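Local structure of D-lactate dehydrogenase (Fermentative) (Pseudomonas aeruginosa, 5Z20) at residues 164-169 and 209-214; 186-191 and 202-207. The protein probably catalyses the NADH-dependent, reversible interconversion of pyruvate and D-lactate, as a member of the D-isomer-specific 2-hydroxyacid dehydrogenase family. All coordinates share one frame; numbering follows the deposited sequence.

Contact 1. Residues 164-169 and 209-214; sequences GVIGTG and ALLAES. With NAI (1,4-dihydronicotinamide adenine dinucleotide), chain L.
Gly164, Val165 and Ile166 belong to strand 162-166, the first in sequence, and an inner strand, of the parallel NAD-binding sheet, and they pack against Leu210 and Leu211 near the end of helix 207-213 and Ser214 just after it. The short strand and helix axes pass 8.8 Å apart at 145°, roughly antiparallel; this is the helix that leads to strand 216-219 of the same sheet. Leu210 meets all three strand residues. Its CG is anti to the backbone N (chi1 178°), which sends the branched end down onto the strand: CG rests 3.9 Å from Gly164 CA, while CD1 lies 3.8 Å from Val165 O. The other methyl, CD2, turns to Ile166, whose CG1 is 4.0 Å away; beyond it Ile166 CD1 reaches Leu211 CD2 at 4.3 Å. Branched aliphatic groups suit this buried layer between helix and sheet, while Val165 points its side chain away from the helix, toward Leu186. Gly164 has no side chain on the helix side, and Ser214 OG settles 3.3 Å from its CA. That hydroxyl is turned back to the helix, giving its proton to Leu210 O at 2.7 Å from 36° above the carbonyl plane, so a buried polar group is satisfied by the last turn of the helix.

Past Ile166 the strand runs into the glycine-rich turn of a Rossmann fold, consistent with a GxGxxG motif. Gly167 takes up a positive phi that suits glycine, and its CA faces ribose atom O4B of NADH. Gly169, the N-cap of the following helix, brings its CA to 3.2 Å from NADH O5B, an approach that a residue without a side chain permits. The next two residues, Gln170 and Ile171, offer their backbone N atoms to the cofactor.

Contact 2. Residues 186-191 and 202-207; sequences LLAYDP and GRYLAL. With NAI (1,4-dihydronicotinamide adenine dinucleotide), chain L.
Ala188 and Tyr204 pair across parallel strands 185-189 and 203-204, the outer end of the Rossmann sheet and the two strands of a beta-alpha-beta unit. Three backbone hydrogen bonds join the two segments: Arg203 N to Leu186 O, Ala188 N to Arg203 O and Leu205 N to Ala188 O. Tyr204 starts with CB 3.8 Å from Ala188 O. From there CG lies beside the backbone N, chi1 -80°, which swings the ring over the small methyl of Ala188. Ala188 CB sits over one ring face in a CH-pi contact, displaced toward the CD1-CE1 rim and 3.6 Å from CE1, which also meets Asp190 CB at 3.9 Å. At the tip, OH is hydrogen-bonded to Thr168 OG1 and Asn194 N, tying this aromatic to the glycine-rich turn.

Tyr189 has Leu207 CB over the centre of one ring face, 3.9 Å from the centroid, and Leu205 O at its edge; CE2 approaches the adenine at NADH C2A. An acidic residue ending the second Rossmann strand, as Asp190 does, is consistent with a preference for NAD over NADP. Its two carboxylate oxygens suit the two ribose hydroxyls: NADH O2B donates to OD1 at 2.6 Å, and O3B donates to OD2 at 2.6 Å.

In the fold
The centres of the two contacts lie about 5 Å apart in one NAD-binding domain, and contact 1 brackets contact 2 in sequence: strand 162-166 comes first, then 185-189 and 203-204, and finally helix 207-213. Strands 162-166 and 185-189 are neighbours in the parallel sheet, with 203-204 at its outer edge; the helix follows that edge strand after two residues and returns across the sheet. Side chains join the contacts as well, Leu205 packing on Leu210 and Arg203 forming a salt bridge with Glu213. On the cofactor side, Thr168 N bonds to Asp190 OD2, which ties the glycine-rich turn to the aspartate that binds the ribose hydroxyls of NADH.

Contact 1. Residues 164-169 and 209-214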
loop_
_atom_site.group_PDB
_atom_site.type_symbol
_atom_site.label_atom_id
_atom_site.label_comp_id
_atom_site.label_asym_id
_atom_site.label_seq_id
_atom_site.Cartn_x
_atom_site.Cartn_y
_atom_site.Cartn_z
ATOM N N GLY B 164 -15.323 -19.341 20.299
ATOM C CA GLY B 164 -16.421 -20.212 19.927
ATOM C C GLY B 164 -16.214 -20.773 18.543
ATOM O O GLY B 164 -16.011 -20.008 17.581
ATOM N N VAL B 165 -16.315 -22.084 18.451
ATOM C CA VAL B 165 -16.128 -22.806 17.227
ATOM C C VAL B 165 -17.462 -23.357 16.761
ATOM O O VAL B 165 -18.045 -24.207 17.432
ATOM C CB VAL B 165 -15.132 -23.964 17.441
ATOM C CG1 VAL B 165 -14.905 -24.683 16.155
ATOM C CG2 VAL B 165 -13.840 -23.442 18.001
ATOM N N ILE B 166 -17.923 -22.918 15.600
ATOM C CA ILE B 166 -19.137 -23.414 15.039
ATOM C C ILE B 166 -18.734 -24.433 13.996
ATOM O O ILE B 166 -18.215 -24.102 12.908
ATOM C CB ILE B 166 -19.907 -22.257 14.418
ATOM C CG1 ILE B 166 -20.380 -21.323 15.540
ATOM C CG2 ILE B 166 -21.083 -22.735 13.583
ATOM C CD1 ILE B 166 -20.919 -20.003 15.080
ATOM N N GLY B 167 -18.986 -25.683 14.311
ATOM C CA GLY B 167 -18.591 -26.791 13.437
ATOM C C GLY B 167 -17.285 -27.394 13.875
ATOM O O GLY B 167 -16.234 -26.845 13.565
ATOM N N THR B 168 -17.375 -28.499 14.615
ATOM C CA THR B 168 -16.217 -29.132 15.238
ATOM C C THR B 168 -15.817 -30.406 14.520
ATOM O O THR B 168 -15.618 -31.440 15.144
ATOM C CB THR B 168 -16.498 -29.433 16.728
ATOM O OG1 THR B 168 -17.740 -30.164 16.901
ATOM C CG2 THR B 168 -16.629 -28.105 17.471
ATOM N N GLY B 169 -15.676 -30.315 13.208
ATOM C CA GLY B 169 -15.255 -31.423 12.396
ATOM C C GLY B 169 -13.739 -31.457 12.286
ATOM O O GLY B 169 -13.047 -31.064 13.182
ATOM N N ALA B 209 -26.097 -19.054 22.761
ATOM C CA ALA B 209 -25.276 -18.890 23.932
ATOM C C ALA B 209 -23.757 -18.794 23.530
ATOM O O ALA B 209 -23.017 -17.995 24.062
ATOM C CB ALA B 209 -25.517 -20.031 24.921
ATOM N N LEU B 210 -23.342 -19.586 22.557
ATOM C CA LEU B 210 -21.971 -19.473 22.026
ATOM C C LEU B 210 -21.749 -18.057 21.488
ATOM O O LEU B 210 -20.754 -17.423 21.783
ATOM C CB LEU B 210 -21.736 -20.497 20.903
ATOM C CG LEU B 210 -20.340 -20.455 20.215
ATOM C CD1 LEU B 210 -19.996 -21.866 19.760
ATOM C CD2 LEU B 210 -20.287 -19.468 19.036
ATOM N N LEU B 211 -22.656 -17.590 20.646
ATOM C CA LEU B 211 -22.570 -16.239 20.124
ATOM C C LEU B 211 -22.525 -15.177 21.207
ATOM O O LEU B 211 -21.720 -14.211 21.125
ATOM C CB LEU B 211 -23.688 -15.959 19.129
ATOM C CG LEU B 211 -23.613 -16.773 17.854
ATOM C CD1 LEU B 211 -24.813 -16.505 16.999
ATOM C CD2 LEU B 211 -22.366 -16.514 17.038
ATOM N N ALA B 212 -23.306 -15.338 22.260
ATOM C CA ALA B 212 -23.323 -14.272 23.259
ATOM C C ALA B 212 -22.118 -14.313 24.122
ATOM O O ALA B 212 -21.764 -13.333 24.718
ATOM C CB ALA B 212 -24.599 -14.398 24.151
ATOM N N GLU B 213 -21.502 -15.479 24.295
ATOM C CA GLU B 213 -20.400 -15.569 25.289
ATOM C C GLU B 213 -18.988 -15.401 24.646
ATOM O O GLU B 213 -18.049 -15.299 25.341
ATOM C CB GLU B 213 -20.511 -16.887 26.055
ATOM C CG GLU B 213 -21.802 -17.001 26.921
ATOM C CD GLU B 213 -22.041 -18.403 27.475
ATOM O OE1 GLU B 213 -21.068 -19.157 27.739
ATOM O OE2 GLU B 213 -23.204 -18.798 27.561
ATOM N N SER B 214 -18.871 -15.542 23.329
ATOM C CA SER B 214 -17.533 -15.682 22.682
ATOM C C SER B 214 -16.926 -14.342 22.406
ATOM O O SER B 214 -17.618 -13.419 21.953
ATOM C CB SER B 214 -17.633 -16.470 21.358
ATOM O OG SER B 214 -18.080 -17.822 21.556
HETATM P PA NAI L . -16.080 -31.916 8.390
HETATM O O1A NAI L . -17.155 -32.492 7.692
HETATM O O2A NAI L . -15.020 -32.720 8.932
HETATM O O5B NAI L . -16.726 -31.139 9.537
HETATM C C5B NAI L . -17.803 -30.281 9.414
HETATM C C4B NAI L . -18.424 -30.118 10.777
HETATM O O4B NAI L . -19.477 -29.185 10.705
HETATM C C3B NAI L . -18.948 -31.428 11.378
HETATM O O3B NAI L . -18.695 -31.620 12.752
HETATM C C2B NAI L . -20.405 -31.190 11.227
HETATM O O2B NAI L . -21.245 -31.889 12.106
HETATM C C1B NAI L . -20.534 -29.700 11.437
HETATM N N9A NAI L . -21.859 -29.242 11.008
HETATM C C8A NAI L . -22.603 -29.803 10.069
HETATM N N7A NAI L . -23.741 -29.209 9.932
HETATM C C5A NAI L . -23.777 -28.236 10.789
HETATM C C6A NAI L . -24.753 -27.208 11.136
HETATM N N6A NAI L . -25.915 -27.147 10.509
HETATM N N1A NAI L . -24.421 -26.352 12.088
HETATM C C2A NAI L . -23.267 -26.450 12.709
HETATM N N3A NAI L . -22.341 -27.349 12.437
HETATM C C4A NAI L . -22.537 -28.262 11.517
HETATM O O3 NAI L . -15.585 -30.804 7.411
HETATM P PN NAI L . -14.222 -30.042 7.443
HETATM O O1N NAI L . -13.256 -30.863 6.826
HETATM O O2N NAI L . -14.002 -29.570 8.757
HETATM O O5D NAI L . -14.632 -28.903 6.513
HETATM C C5D NAI L . -15.297 -27.760 6.955
HETATM C C4D NAI L . -15.632 -26.797 5.825
HETATM O O4D NAI L . -14.666 -25.802 5.603
HETATM C C3D NAI L . -15.852 -27.427 4.477
HETATM O O3D NAI L . -17.181 -27.839 4.285
HETATM C C2D NAI L . -15.480 -26.325 3.515
HETATM O O2D NAI L . -16.593 -25.604 3.066
HETATM C C1D NAI L . -14.616 -25.385 4.294
HETATM N N1N NAI L . -13.267 -25.400 3.771
HETATM C C2N NAI L . -12.695 -24.261 3.449
HETATM C C3N NAI L . -11.409 -24.195 2.959
HETATM C C7N NAI L . -10.782 -22.864 2.602
HETATM O O7N NAI L . -9.917 -22.809 1.820
HETATM N N7N NAI L . -11.157 -21.746 3.123
HETATM C C4N NAI L . -10.751 -25.401 2.756
HETATM C C5N NAI L . -11.367 -26.580 3.078
HETATM C C6N NAI L . -12.635 -26.546 3.598
#

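Contact 2. Residues 186-191 and 202-207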
loop_
_atom_site.group_PDB
_atom_site.type_symbol
_atom_site.label_atom_id
_atom_site.label_comp_id
_atom_site.label_asym_id
_atom_site.label_seq_id
_atom_site.Cartn_x
_atom_site.Cartn_y
_atom_site.Cartn_z
ATOM N N LEU B 186 -12.495 -22.799 25.258
ATOM C CA LEU B 186 -13.234 -23.161 24.062
ATOM C C LEU B 186 -14.705 -23.454 24.240
ATOM O O LEU B 186 -15.102 -24.265 25.079
ATOM C CB LEU B 186 -12.572 -24.372 23.414
ATOM C CG LEU B 186 -11.303 -24.059 22.635
ATOM C CD1 LEU B 186 -10.398 -25.279 22.630
ATOM C CD2 LEU B 186 -11.674 -23.635 21.223
ATOM N N LEU B 187 -15.502 -22.806 23.401
ATOM C CA LEU B 187 -16.924 -23.052 23.340
ATOM C C LEU B 187 -17.216 -23.611 21.976
ATOM O O LEU B 187 -16.505 -23.263 21.014
ATOM C CB LEU B 187 -17.655 -21.740 23.541
ATOM C CG LEU B 187 -17.240 -20.940 24.783
ATOM C CD1 LEU B 187 -18.086 -19.694 24.865
ATOM C CD2 LEU B 187 -17.383 -21.764 26.044
ATOM N N ALA B 188 -18.199 -24.496 21.889
ATOM C CA ALA B 188 -18.471 -25.230 20.682
ATOM C C ALA B 188 -19.934 -25.393 20.409
ATOM O O ALA B 188 -20.710 -25.665 21.310
ATOM C CB ALA B 188 -17.798 -26.618 20.713
ATOM N N TYR B 189 -20.282 -25.338 19.138
ATOM C CA TYR B 189 -21.577 -25.669 18.712
ATOM C C TYR B 189 -21.461 -26.553 17.496
ATOM O O TYR B 189 -20.781 -26.230 16.490
ATOM C CB TYR B 189 -22.345 -24.434 18.401
ATOM C CG TYR B 189 -23.618 -24.719 17.666
ATOM C CD1 TYR B 189 -24.725 -25.285 18.330
ATOM C CD2 TYR B 189 -23.712 -24.480 16.317
ATOM C CE1 TYR B 189 -25.878 -25.596 17.651
ATOM C CE2 TYR B 189 -24.861 -24.791 15.619
ATOM C CZ TYR B 189 -25.934 -25.329 16.296
ATOM O OH TYR B 189 -27.061 -25.603 15.608
ATOM N N ASP B 190 -22.129 -27.701 17.562
ATOM C CA ASP B 190 -22.216 -28.623 16.410
ATOM C C ASP B 190 -23.548 -29.407 16.664
ATOM O O ASP B 190 -23.785 -29.849 17.739
ATOM C CB ASP B 190 -21.032 -29.530 16.367
ATOM C CG ASP B 190 -20.835 -30.179 14.996
ATOM O OD1 ASP B 190 -21.694 -30.988 14.550
ATOM O OD2 ASP B 190 -19.801 -29.887 14.343
ATOM N N PRO B 191 -24.405 -29.525 15.671
ATOM C CA PRO B 191 -25.510 -30.468 15.810
ATOM C C PRO B 191 -25.039 -31.862 16.193
ATOM O O PRO B 191 -25.829 -32.609 16.731
ATOM C CB PRO B 191 -26.145 -30.495 14.416
ATOM C CG PRO B 191 -25.041 -30.044 13.465
ATOM C CD PRO B 191 -24.219 -29.062 14.260
ATOM N N GLY B 202 -13.103 -28.393 25.763
ATOM C CA GLY B 202 -14.184 -27.564 25.149
ATOM C C GLY B 202 -15.588 -27.882 25.702
ATOM O O GLY B 202 -15.801 -28.943 26.216
ATOM N N ARG B 203 -16.480 -26.900 25.700
ATOM C CA ARG B 203 -17.773 -27.019 26.250
ATOM C C ARG B 203 -18.790 -26.747 25.153
ATOM O O ARG B 203 -18.748 -25.673 24.545
ATOM C CB ARG B 203 -17.927 -26.016 27.338
ATOM C CG ARG B 203 -19.362 -26.009 27.845
ATOM C CD ARG B 203 -19.444 -25.244 29.190
ATOM N NE ARG B 203 -19.197 -23.796 29.059
ATOM C CZ ARG B 203 -20.120 -22.887 28.741
ATOM N NH1 ARG B 203 -21.380 -23.226 28.466
ATOM N NH2 ARG B 203 -19.807 -21.605 28.699
ATOM N N TYR B 204 -19.637 -27.739 24.861
ATOM C CA TYR B 204 -20.671 -27.564 23.906
ATOM C C TYR B 204 -21.808 -26.760 24.527
ATOM O O TYR B 204 -22.114 -26.899 25.677
ATOM C CB TYR B 204 -21.223 -28.881 23.363
ATOM C CG TYR B 204 -20.352 -29.469 22.312
ATOM C CD1 TYR B 204 -20.521 -29.114 20.987
ATOM C CD2 TYR B 204 -19.306 -30.339 22.635
ATOM C CE1 TYR B 204 -19.723 -29.627 19.988
ATOM C CE2 TYR B 204 -18.480 -30.868 21.630
ATOM C CZ TYR B 204 -18.693 -30.499 20.305
ATOM O OH TYR B 204 -17.911 -31.017 19.342
ATOM N N LEU B 205 -22.402 -25.907 23.724
ATOM C CA LEU B 205 -23.567 -25.145 24.089
ATOM C C LEU B 205 -24.386 -24.759 22.884
ATOM O O LEU B 205 -24.020 -25.046 21.777
ATOM C CB LEU B 205 -23.227 -23.933 24.928
ATOM C CG LEU B 205 -22.157 -22.926 24.587
ATOM C CD1 LEU B 205 -21.618 -22.899 23.180
ATOM C CD2 LEU B 205 -22.353 -21.557 25.193
ATOM N N ALA B 206 -25.512 -24.117 23.115
ATOM C CA ALA B 206 -26.404 -23.784 22.044
ATOM C C ALA B 206 -25.782 -22.616 21.252
ATOM O O ALA B 206 -25.045 -21.807 21.779
ATOM C CB ALA B 206 -27.788 -23.400 22.591
ATOM N N LEU B 207 -26.175 -22.517 19.986
ATOM C CA LEU B 207 -25.642 -21.515 19.121
ATOM C C LEU B 207 -25.754 -20.130 19.726
ATOM O O LEU B 207 -24.796 -19.381 19.693
ATOM C CB LEU B 207 -26.334 -21.577 17.759
ATOM C CG LEU B 207 -25.811 -20.536 16.756
ATOM C CD1 LEU B 207 -24.286 -20.598 16.586
ATOM C CD2 LEU B 207 -26.474 -20.737 15.411
HETATM P PA NAI L . -16.080 -31.916 8.390
HETATM O O1A NAI L . -17.155 -32.492 7.692
HETATM O O2A NAI L . -15.020 -32.720 8.932
HETATM O O5B NAI L . -16.726 -31.139 9.537
HETATM C C5B NAI L . -17.803 -30.281 9.414
HETATM C C4B NAI L . -18.424 -30.118 10.777
HETATM O O4B NAI L . -19.477 -29.185 10.705
HETATM C C3B NAI L . -18.948 -31.428 11.378
HETATM O O3B NAI L . -18.695 -31.620 12.752
HETATM C C2B NAI L . -20.405 -31.190 11.227
HETATM O O2B NAI L . -21.245 -31.889 12.106
HETATM C C1B NAI L . -20.534 -29.700 11.437
HETATM N N9A NAI L . -21.859 -29.242 11.008
HETATM C C8A NAI L . -22.603 -29.803 10.069
HETATM N N7A NAI L . -23.741 -29.209 9.932
HETATM C C5A NAI L . -23.777 -28.236 10.789
HETATM C C6A NAI L . -24.753 -27.208 11.136
HETATM N N6A NAI L . -25.915 -27.147 10.509
HETATM N N1A NAI L . -24.421 -26.352 12.088
HETATM C C2A NAI L . -23.267 -26.450 12.709
HETATM N N3A NAI L . -22.341 -27.349 12.437
HETATM C C4A NAI L . -22.537 -28.262 11.517
HETATM O O3 NAI L . -15.585 -30.804 7.411
HETATM P PN NAI L . -14.222 -30.042 7.443
HETATM O O1N NAI L . -13.256 -30.863 6.826
HETATM O O2N NAI L . -14.002 -29.570 8.757
HETATM O O5D NAI L . -14.632 -28.903 6.513
HETATM C C5D NAI L . -15.297 -27.760 6.955
HETATM C C4D NAI L . -15.632 -26.797 5.825
HETATM O O4D NAI L . -14.666 -25.802 5.603
HETATM C C3D NAI L . -15.852 -27.427 4.477
HETATM O O3D NAI L . -17.181 -27.839 4.285
HETATM C C2D NAI L . -15.480 -26.325 3.515
HETATM O O2D NAI L . -16.593 -25.604 3.066
HETATM C C1D NAI L . -14.616 -25.385 4.294
HETATM N N1N NAI L . -13.267 -25.400 3.771
HETATM C C2N NAI L . -12.695 -24.261 3.449
HETATM C C3N NAI L . -11.409 -24.195 2.959
HETATM C C7N NAI L . -10.782 -22.864 2.602
HETATM O O7N NAI L . -9.917 -22.809 1.820
HETATM N N7N NAI L . -11.157 -21.746 3.123
HETATM C C4N NAI L . -10.751 -25.401 2.756
HETATM C C5N NAI L . -11.367 -26.580 3.078
HETATM C C6N NAI L . -12.635 -26.546 3.598
HETATM O O HOH W 1 -23.442 -27.622 20.538
#